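Local coordinates for protein putative glutathionylspermidine synthase (Methylobacillus flagellatus, PDB 3N6X) that is of unproven function but is probably an ATP-dependent ligase of the circularly permuted ATP-grasp type, related to glutathionylspermidine synthases, at residues G444-V449 and G464-T469; V75-S80 and V427-F432; D319-Y324 and T346-K351. All blocks are in the same frame, centred on the assembly; numbering follows the deposited sequence.

How the interactions relate
From the N terminus, the chain first reaches 75-80, which opens interaction 2; its partner is 427-432, with 346 residues between them. Interaction 3 is nested inside that long excursion, where 319-324 and 346-351 close a short loop that includes helix 327-335. Interaction 1 follows in series, as 444-449 and 464-469 close a loop of 14 residues near the C terminus. Interactions 1 and 2 touch and belong to one mixed sheet, where strand 446-450 pairs with 423-435 and strand 464-471 with 77-79, tying a segment from the N-terminal part of the chain to its C-terminal strands. Interaction 3, its centre about 26 Å from each of the other centres, joins a loop to a separate four-stranded sheet.

Interaction 1 (G444-V449 and G464-T469); sequences GALCRV and GGTKDT
Val-449 and Gly-465 face each other as an antiparallel hydrogen-bonded pair, with Val-449 N 2.7 Å from Gly-465 O and Gly-465 N 2.9 Å from Val-449 O. Next along, Arg-448 and Thr-466 form a non-hydrogen-bonded pair, and Lys-467 N donates to Cys-447 O. The strand directions are 142° apart, and beyond this bond the backbones separate enough for a water to sit between them, its oxygen 2.6 Å from Lys-467 O and 3.2 Å from Ala-445 O.

Thr-469 takes over where the backbone bonds stop. With OG1 anti to its carbonyl carbon (chi1 -52°), the Thr-469 OG1 hydroxyl donates to Ala-445 O at 3.1 Å, coming from above the carbonyl plane, and it also presses closely on CB of Cys-447. A valine here would probably leave Ala-445 O without its direct donor from the facing segment. On the face that carries Cys-447, Val-449 and Lys-467, SG of Cys-447 lies 4.0 Å from CB of Lys-467, while Val-449 CG2 meets CE of Lys-467 at 4.0 Å, the two side chains roughly perpendicular. The ammonium group continues past them to a salt bridge with Asp-73. On the face of Arg-448 and Thr-466, the arginine leads away to a salt bridge with Asp-428; the end of Leu-446 comes back to touch Thr-466 CG2 with CD1 at 3.9 Å.

The contact thus grades from regular sheet bonding to a join made by a threonine hydroxyl and water, which supply polar partners in a buried place, while the lysine's aliphatic chain serves the apolar face and its charge is met beyond it.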
loop_
_atom_site.group_PDB
_atom_site.type_symbol
_atom_site.label_atom_id
_atom_site.label_comp_id
_atom_site.label_asym_id
_atom_site.label_seq_id
_atom_site.Cartn_x
_atom_site.Cartn_y
_atom_site.Cartn_z
ATOM N N GLY A 444 5.028 10.388 5.441
ATOM C CA GLY A 444 5.555 10.070 4.127
ATOM C C GLY A 444 4.680 9.082 3.407
ATOM O O GLY A 444 3.788 8.482 4.010
ATOM N N ALA A 445 4.946 8.880 2.122
ATOM C CA ALA A 445 4.172 7.968 1.294
ATOM C C ALA A 445 4.941 7.604 0.037
ATOM O O ALA A 445 5.806 8.366 -0.413
ATOM C CB ALA A 445 2.839 8.615 0.906
ATOM N N LEU A 446 4.602 6.458 -0.558
ATOM C CA LEU A 446 5.145 6.103 -1.844
ATOM C C LEU A 446 4.283 6.793 -2.899
ATOM O O LEU A 446 3.076 6.650 -2.880
ATOM C CB LEU A 446 5.127 4.568 -2.048
ATOM C CG LEU A 446 5.430 4.072 -3.486
ATOM C CD1 LEU A 446 6.837 4.486 -3.938
ATOM C CD2 LEU A 446 5.261 2.582 -3.593
ATOM N N CYS A 447 4.890 7.590 -3.762
ATOM C CA CYS A 447 4.159 8.226 -4.841
ATOM C C CYS A 447 4.576 7.615 -6.161
ATOM O O CYS A 447 5.765 7.526 -6.446
ATOM C CB CYS A 447 4.359 9.734 -4.834
ATOM S SG CYS A 447 3.557 10.589 -6.208
ATOM N N ARG A 448 3.602 7.138 -6.937
ATOM C CA ARG A 448 3.846 6.526 -8.242
ATOM C C ARG A 448 3.325 7.434 -9.326
ATOM O O ARG A 448 2.290 8.086 -9.140
ATOM C CB ARG A 448 3.193 5.153 -8.329
ATOM C CG ARG A 448 3.848 4.114 -7.431
ATOM C CD ARG A 448 3.143 2.786 -7.537
ATOM N NE ARG A 448 1.854 2.792 -6.840
ATOM C CZ ARG A 448 0.785 2.106 -7.242
ATOM N NH1 ARG A 448 0.840 1.359 -8.339
ATOM N NH2 ARG A 448 -0.340 2.150 -6.541
ATOM N N VAL A 449 4.064 7.538 -10.437
ATOM C CA VAL A 449 3.694 8.446 -11.530
ATOM C C VAL A 449 3.544 7.710 -12.872
ATOM O O VAL A 449 4.358 6.838 -13.197
ATOM C CB VAL A 449 4.667 9.674 -11.617
ATOM C CG1 VAL A 449 6.113 9.235 -11.831
ATOM C CG2 VAL A 449 4.229 10.666 -12.697
ATOM N N GLY A 464 5.613 3.352 -15.778
ATOM C CA GLY A 464 5.420 3.816 -14.409
ATOM C C GLY A 464 6.714 4.139 -13.690
ATOM O O GLY A 464 7.701 3.410 -13.819
ATOM N N GLY A 465 6.698 5.230 -12.923
ATOM C CA GLY A 465 7.847 5.669 -12.136
ATOM C C GLY A 465 7.486 6.094 -10.726
ATOM O O GLY A 465 6.328 5.982 -10.325
ATOM N N THR A 466 8.480 6.570 -9.947
ATOM C CA THR A 466 8.227 7.059 -8.581
ATOM C C THR A 466 8.705 8.487 -8.360
ATOM O O THR A 466 9.505 9.021 -9.137
ATOM C CB THR A 466 8.781 6.125 -7.506
ATOM O OG1 THR A 466 10.198 6.090 -7.599
ATOM C CG2 THR A 466 8.193 4.726 -7.576
ATOM N N LYS A 467 8.190 9.103 -7.294
ATOM C CA LYS A 467 8.514 10.452 -6.857
ATOM C C LYS A 467 8.700 10.416 -5.362
ATOM O O LYS A 467 8.194 9.504 -4.702
ATOM C CB LYS A 467 7.351 11.407 -7.173
ATOM C CG LYS A 467 7.223 11.799 -8.628
ATOM C CD LYS A 467 6.012 12.674 -8.815
ATOM C CE LYS A 467 5.961 13.302 -10.184
ATOM N NZ LYS A 467 6.575 14.653 -10.189
ATOM N N ASP A 468 9.368 11.425 -4.810
ATOM C CA ASP A 468 9.472 11.598 -3.366
ATOM C C ASP A 468 8.208 12.339 -2.936
ATOM O O ASP A 468 7.716 13.179 -3.688
ATOM C CB ASP A 468 10.721 12.442 -3.025
ATOM C CG ASP A 468 11.021 12.610 -1.542
ATOM O OD1 ASP A 468 10.350 11.941 -0.715
ATOM O OD2 ASP A 468 11.930 13.398 -1.208
ATOM N N THR A 469 7.654 12.008 -1.767
ATOM C CA THR A 469 6.470 12.704 -1.244
ATOM C C THR A 469 6.879 13.526 -0.045
ATOM O O THR A 469 7.370 12.977 0.955
ATOM C CB THR A 469 5.327 11.708 -0.896
ATOM O OG1 THR A 469 5.070 10.877 -2.017
ATOM C CG2 THR A 469 4.037 12.417 -0.467
HETATM O O HOH W 1 7.620 10.295 1.563
HETATM O O HOH W 2 8.035 7.820 -2.698
#

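Interaction 2 (V75-S80 and V427-F432); sequences VPRILS and VDLRPF
Val-427 lays CG2 over one face of the Arg-77 guanidinium, 3.4 Å from NH1 and offset toward the rim of the flat group. The two side chains approach from opposite directions. Leu-429 CD1 comes obliquely to NH1 of Arg-77 at 3.7 Å, while the carbonyl oxygen Asp-428 O lies at the guanidinium edge, 4.0 Å from Arg-77 NH1. Beside this group the two leucines meet tip to tip, Leu-79 CD1 against Leu-429 CD2 at 3.8 Å.

Arg-77 reaches the facing strand by a bend at chi2 (85°), which swings its end across the gap after CG has left anti to the backbone N. That gap is wide: the axes of 77-79 and 427-430 come no closer than 10.3 Å and diverge by 59°. Both strands belong to the same mixed sheet but are not paired in it: 77-79 pairs with 464-471, which pairs with 446-450, which pairs with 423-435. The contact is therefore made by side chains. Cys-447 touches Arg-77, Val-427 and Leu-429, and Thr-469 packs on both leucines. Further out, Glu-12 takes the NH2 end of Arg-77 in a salt bridge, and Arg-151 of strand 144-151 lies against both Arg-77 and Leu-79.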
loop_
_atom_site.group_PDB
_atom_site.type_symbol
_atom_site.label_atom_id
_atom_site.label_comp_id
_atom_site.label_asym_id
_atom_site.label_seq_id
_atom_site.Cartn_x
_atom_site.Cartn_y
_atom_site.Cartn_z
ATOM N N VAL A 75 10.764 15.871 -9.391
ATOM C CA VAL A 75 9.776 16.849 -8.918
ATOM C C VAL A 75 8.965 16.202 -7.790
ATOM O O VAL A 75 8.276 15.203 -8.027
ATOM C CB VAL A 75 8.869 17.403 -10.043
ATOM C CG1 VAL A 75 8.034 18.581 -9.538
ATOM C CG2 VAL A 75 9.695 17.807 -11.266
ATOM N N PRO A 76 9.123 16.669 -6.526
ATOM C CA PRO A 76 8.420 16.007 -5.424
ATOM C C PRO A 76 6.917 16.242 -5.444
ATOM O O PRO A 76 6.435 17.241 -5.995
ATOM C CB PRO A 76 9.058 16.624 -4.179
ATOM C CG PRO A 76 9.498 17.978 -4.621
ATOM C CD PRO A 76 9.933 17.811 -6.046
ATOM N N ARG A 77 6.181 15.329 -4.821
ATOM C CA ARG A 77 4.757 15.470 -4.607
ATOM C C ARG A 77 4.637 16.143 -3.237
ATOM O O ARG A 77 4.962 15.528 -2.226
ATOM C CB ARG A 77 4.093 14.071 -4.620
ATOM C CG ARG A 77 2.641 14.060 -4.227
ATOM C CD ARG A 77 1.753 14.370 -5.406
ATOM N NE ARG A 77 0.344 14.389 -5.031
ATOM C CZ ARG A 77 -0.424 13.305 -4.963
ATOM N NH1 ARG A 77 0.088 12.102 -5.208
ATOM N NH2 ARG A 77 -1.703 13.411 -4.624
ATOM N N ILE A 78 4.332 17.445 -3.214
ATOM C CA ILE A 78 4.299 18.199 -1.946
ATOM C C ILE A 78 2.896 18.290 -1.389
ATOM O O ILE A 78 1.979 18.649 -2.112
ATOM C CB ILE A 78 4.977 19.611 -2.067
ATOM C CG1 ILE A 78 6.310 19.536 -2.859
ATOM C CG2 ILE A 78 5.193 20.233 -0.680
ATOM C CD1 ILE A 78 6.918 20.897 -3.239
ATOM N N LEU A 79 2.731 17.967 -0.089
ATOM C CA LEU A 79 1.449 18.054 0.613
ATOM C C LEU A 79 1.611 18.941 1.823
ATOM O O LEU A 79 2.618 18.846 2.514
ATOM C CB LEU A 79 0.955 16.649 1.046
ATOM C CG LEU A 79 0.787 15.597 -0.080
ATOM C CD1 LEU A 79 0.665 14.198 0.496
ATOM C CD2 LEU A 79 -0.416 15.911 -0.969
ATOM N N SER A 80 0.640 19.829 2.075
ATOM C CA SER A 80 0.704 20.735 3.225
ATOM C C SER A 80 0.429 20.005 4.522
ATOM O O SER A 80 -0.142 18.909 4.511
ATOM C CB SER A 80 -0.276 21.900 3.050
ATOM O OG SER A 80 -1.629 21.488 3.170
ATOM N N VAL A 427 -0.631 10.819 -10.931
ATOM C CA VAL A 427 0.032 10.216 -9.762
ATOM C C VAL A 427 -0.966 9.542 -8.828
ATOM O O VAL A 427 -2.138 9.947 -8.758
ATOM C CB VAL A 427 0.878 11.256 -8.956
ATOM C CG1 VAL A 427 2.143 11.656 -9.706
ATOM C CG2 VAL A 427 0.047 12.484 -8.579
ATOM N N ASP A 428 -0.471 8.612 -8.013
ATOM C CA ASP A 428 -1.230 8.065 -6.903
ATOM C C ASP A 428 -0.343 8.038 -5.644
ATOM O O ASP A 428 0.874 8.249 -5.747
ATOM C CB ASP A 428 -1.885 6.712 -7.241
ATOM C CG ASP A 428 -1.004 5.488 -7.128
ATOM O OD1 ASP A 428 0.220 5.650 -6.980
ATOM O OD2 ASP A 428 -1.541 4.367 -7.217
ATOM N N LEU A 429 -0.952 7.845 -4.467
ATOM C CA LEU A 429 -0.256 7.947 -3.197
ATOM C C LEU A 429 -0.505 6.732 -2.300
ATOM O O LEU A 429 -1.661 6.360 -2.071
ATOM C CB LEU A 429 -0.756 9.232 -2.499
ATOM C CG LEU A 429 0.156 9.844 -1.455
ATOM C CD1 LEU A 429 1.362 10.532 -2.109
ATOM C CD2 LEU A 429 -0.603 10.827 -0.594
ATOM N N ARG A 430 0.565 6.141 -1.753
ATOM C CA ARG A 430 0.421 5.045 -0.801
ATOM C C ARG A 430 1.093 5.321 0.564
ATOM O O ARG A 430 2.263 4.996 0.752
ATOM C CB ARG A 430 0.879 3.691 -1.387
ATOM C CG ARG A 430 0.542 2.503 -0.455
ATOM C CD ARG A 430 1.256 1.219 -0.830
ATOM N NE ARG A 430 0.479 0.424 -1.783
ATOM C CZ ARG A 430 0.684 -0.868 -2.019
ATOM N NH1 ARG A 430 1.631 -1.528 -1.363
ATOM N NH2 ARG A 430 -0.058 -1.511 -2.909
ATOM N N PRO A 431 0.355 5.868 1.554
ATOM C CA PRO A 431 0.917 5.951 2.907
ATOM C C PRO A 431 0.768 4.592 3.629
ATOM O O PRO A 431 0.034 3.714 3.158
ATOM C CB PRO A 431 0.087 7.052 3.567
ATOM C CG PRO A 431 -1.226 7.033 2.857
ATOM C CD PRO A 431 -1.046 6.340 1.517
ATOM N N PHE A 432 1.470 4.416 4.755
ATOM C CA PHE A 432 1.475 3.155 5.482
ATOM C C PHE A 432 0.999 3.364 6.901
ATOM O O PHE A 432 1.662 4.038 7.673
ATOM C CB PHE A 432 2.890 2.530 5.464
ATOM C CG PHE A 432 3.392 2.197 4.073
ATOM C CD1 PHE A 432 3.992 3.174 3.277
ATOM C CD2 PHE A 432 3.227 0.919 3.542
ATOM C CE1 PHE A 432 4.416 2.878 1.977
ATOM C CE2 PHE A 432 3.657 0.623 2.243
ATOM C CZ PHE A 432 4.246 1.603 1.469
#

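Interaction 3 (D319-Y324 and T346-K351); sequences DDKDTY and TYQLSK
Asp-322 and Gln-348 run side by side in opposing senses, the carboxylate and amide planes turned 86° apart. What meets is the acid's OD1 and the aliphatic part of the glutamine, with Asp-322 OD1 3.3 Å from CG of Gln-348; the amide end is engaged elsewhere. Gln-348 OE1 accepts from Lys-351 NZ at 2.8 Å, and NE2 makes a weak bond back to Thr-346 O, so both ends of the amide have partners within its own segment.

The carboxylate is gripped in turn by Lys-321, whose chain is bent at chi2, chi3 and chi4 and curls back so that Lys-321 NZ reaches Asp-322 OD1 at 3.1 Å, from above the carboxylate plane, in a salt bridge. Lys-351 runs extended beyond CG and puts its NZ 4.4 Å from Asp-322 OD1, too long for a salt bridge but close enough that the opposite charges probably favour each other. Three waters carry polar links between the segments: one joins Asp-322 O to Lys-351 NZ, another links Asp-322 OD2 with Ser-350 OG, and a third lies between Lys-321 NZ and Ser-350 N.

Farther along, Tyr-324 and Thr-346 lie roughly perpendicular, with Thr-346 OG1 coming obliquely to Tyr-324 ring atom CE2 at 3.3 Å. The two hydroxyls are used elsewhere, that of Tyr-324 on Val-159 O and that of Thr-346 on Val-344 O.

Each side is shaped by a local turn: an Asx turn in which Asp-320 OD2 accepts from Asp-322 N at 2.9 Å, and a type I beta turn from Gln-348 to Lys-351, the N-cap of helix 352-360. With direct packing supplemented by bridging waters, the contact sets the loop between helices 316-319 and 327-335 against outermost strand 347-348 of a four-stranded antiparallel sheet, within the circularly permuted ATP-grasp region.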
loop_
_atom_site.group_PDB
_atom_site.type_symbol
_atom_site.label_atom_id
_atom_site.label_comp_id
_atom_site.label_asym_id
_atom_site.label_seq_id
_atom_site.Cartn_x
_atom_site.Cartn_y
_atom_site.Cartn_z
ATOM N N ASP A 319 -9.391 -7.019 2.749
ATOM C CA ASP A 319 -8.945 -6.265 1.583
ATOM C C ASP A 319 -9.276 -6.942 0.252
ATOM O O ASP A 319 -8.881 -6.443 -0.798
ATOM C CB ASP A 319 -7.459 -5.882 1.682
ATOM C CG ASP A 319 -6.504 -7.053 1.607
ATOM O OD1 ASP A 319 -6.978 -8.208 1.634
ATOM O OD2 ASP A 319 -5.280 -6.814 1.567
ATOM N N ASP A 320 -10.049 -8.048 0.294
ATOM C CA ASP A 320 -10.568 -8.705 -0.906
ATOM C C ASP A 320 -11.510 -7.743 -1.671
ATOM O O ASP A 320 -12.248 -6.976 -1.051
ATOM C CB ASP A 320 -11.335 -9.986 -0.542
ATOM C CG ASP A 320 -11.796 -10.758 -1.763
ATOM O OD1 ASP A 320 -10.972 -11.501 -2.340
ATOM O OD2 ASP A 320 -12.953 -10.554 -2.192
ATOM N N LYS A 321 -11.481 -7.803 -3.006
ATOM C CA LYS A 321 -12.286 -6.946 -3.884
ATOM C C LYS A 321 -13.793 -6.951 -3.538
ATOM O O LYS A 321 -14.439 -5.908 -3.647
ATOM C CB LYS A 321 -12.018 -7.276 -5.377
ATOM C CG LYS A 321 -13.080 -8.151 -6.070
ATOM C CD LYS A 321 -12.754 -9.641 -6.022
ATOM C CE LYS A 321 -13.289 -10.381 -7.235
ATOM N NZ LYS A 321 -14.777 -10.428 -7.270
ATOM N N ASP A 322 -14.322 -8.095 -3.035
ATOM C CA ASP A 322 -15.734 -8.195 -2.655
ATOM C C ASP A 322 -16.059 -7.575 -1.294
ATOM O O ASP A 322 -17.233 -7.312 -1.008
ATOM C CB ASP A 322 -16.228 -9.643 -2.724
ATOM C CG ASP A 322 -16.323 -10.197 -4.138
ATOM O OD1 ASP A 322 -16.633 -9.409 -5.073
ATOM O OD2 ASP A 322 -16.121 -11.412 -4.308
ATOM N N THR A 323 -15.043 -7.357 -0.443
ATOM C CA THR A 323 -15.280 -6.768 0.885
ATOM C C THR A 323 -15.106 -5.255 0.842
ATOM O O THR A 323 -15.742 -4.546 1.613
ATOM C CB THR A 323 -14.389 -7.431 1.935
ATOM O OG1 THR A 323 -14.523 -8.841 1.823
ATOM C CG2 THR A 323 -14.742 -7.016 3.341
ATOM N N TYR A 324 -14.252 -4.771 -0.077
ATOM C CA TYR A 324 -13.922 -3.359 -0.272
ATOM C C TYR A 324 -15.155 -2.448 -0.242
ATOM O O TYR A 324 -15.108 -1.354 0.335
ATOM C CB TYR A 324 -13.143 -3.183 -1.605
ATOM C CG TYR A 324 -12.983 -1.741 -2.043
ATOM C CD1 TYR A 324 -11.990 -0.928 -1.493
ATOM C CD2 TYR A 324 -13.822 -1.187 -3.006
ATOM C CE1 TYR A 324 -11.834 0.398 -1.900
ATOM C CE2 TYR A 324 -13.689 0.145 -3.406
ATOM C CZ TYR A 324 -12.687 0.929 -2.861
ATOM O OH TYR A 324 -12.571 2.241 -3.248
ATOM N N THR A 346 -17.419 0.719 -7.266
ATOM C CA THR A 346 -16.711 -0.388 -7.897
ATOM C C THR A 346 -17.650 -1.486 -8.288
ATOM O O THR A 346 -18.466 -1.924 -7.478
ATOM C CB THR A 346 -15.565 -0.890 -6.995
ATOM O OG1 THR A 346 -14.816 0.227 -6.553
ATOM C CG2 THR A 346 -14.630 -1.863 -7.715
ATOM N N TYR A 347 -17.539 -1.936 -9.537
ATOM C CA TYR A 347 -18.362 -3.015 -10.073
ATOM C C TYR A 347 -17.587 -4.304 -10.010
ATOM O O TYR A 347 -16.427 -4.321 -10.389
ATOM C CB TYR A 347 -18.747 -2.707 -11.534
ATOM C CG TYR A 347 -19.542 -1.430 -11.691
ATOM C CD1 TYR A 347 -20.928 -1.425 -11.544
ATOM C CD2 TYR A 347 -18.914 -0.225 -12.000
ATOM C CE1 TYR A 347 -21.670 -0.261 -11.726
ATOM C CE2 TYR A 347 -19.646 0.950 -12.169
ATOM C CZ TYR A 347 -21.023 0.932 -12.005
ATOM O OH TYR A 347 -21.751 2.097 -12.102
ATOM N N GLN A 348 -18.199 -5.379 -9.501
ATOM C CA GLN A 348 -17.542 -6.696 -9.472
ATOM C C GLN A 348 -18.129 -7.540 -10.602
ATOM O O GLN A 348 -19.286 -7.949 -10.524
ATOM C CB GLN A 348 -17.720 -7.396 -8.107
ATOM C CG GLN A 348 -16.969 -6.716 -6.942
ATOM C CD GLN A 348 -17.701 -5.480 -6.460
ATOM O OE1 GLN A 348 -18.907 -5.511 -6.178
ATOM N NE2 GLN A 348 -17.011 -4.342 -6.452
ATOM N N LEU A 349 -17.348 -7.746 -11.683
ATOM C CA LEU A 349 -17.811 -8.465 -12.886
ATOM C C LEU A 349 -18.144 -9.929 -12.638
ATOM O O LEU A 349 -18.761 -10.562 -13.483
ATOM C CB LEU A 349 -16.846 -8.272 -14.077
ATOM C CG LEU A 349 -16.946 -6.909 -14.787
ATOM C CD1 LEU A 349 -16.345 -5.788 -13.949
ATOM C CD2 LEU A 349 -16.275 -6.945 -16.100
ATOM N N SER A 350 -17.863 -10.421 -11.419
ATOM C CA SER A 350 -18.293 -11.744 -10.965
ATOM C C SER A 350 -19.818 -11.737 -10.702
ATOM O O SER A 350 -20.415 -12.798 -10.535
ATOM C CB SER A 350 -17.561 -12.124 -9.682
ATOM O OG SER A 350 -17.814 -11.190 -8.645
ATOM N N LYS A 351 -20.433 -10.525 -10.636
ATOM C CA LYS A 351 -21.868 -10.352 -10.382
ATOM C C LYS A 351 -22.561 -10.023 -11.678
ATOM O O LYS A 351 -22.106 -9.143 -12.408
ATOM C CB LYS A 351 -22.105 -9.236 -9.338
ATOM C CG LYS A 351 -21.497 -9.551 -7.971
ATOM C CD LYS A 351 -21.444 -8.317 -7.071
ATOM C CE LYS A 351 -20.581 -8.544 -5.846
ATOM N NZ LYS A 351 -20.552 -7.352 -4.959
HETATM O O HOH W 3 -14.980 -9.719 -10.053
HETATM O O HOH W 4 -19.427 -7.974 -2.442
HETATM O O HOH W 5 -18.785 -12.001 -5.959
#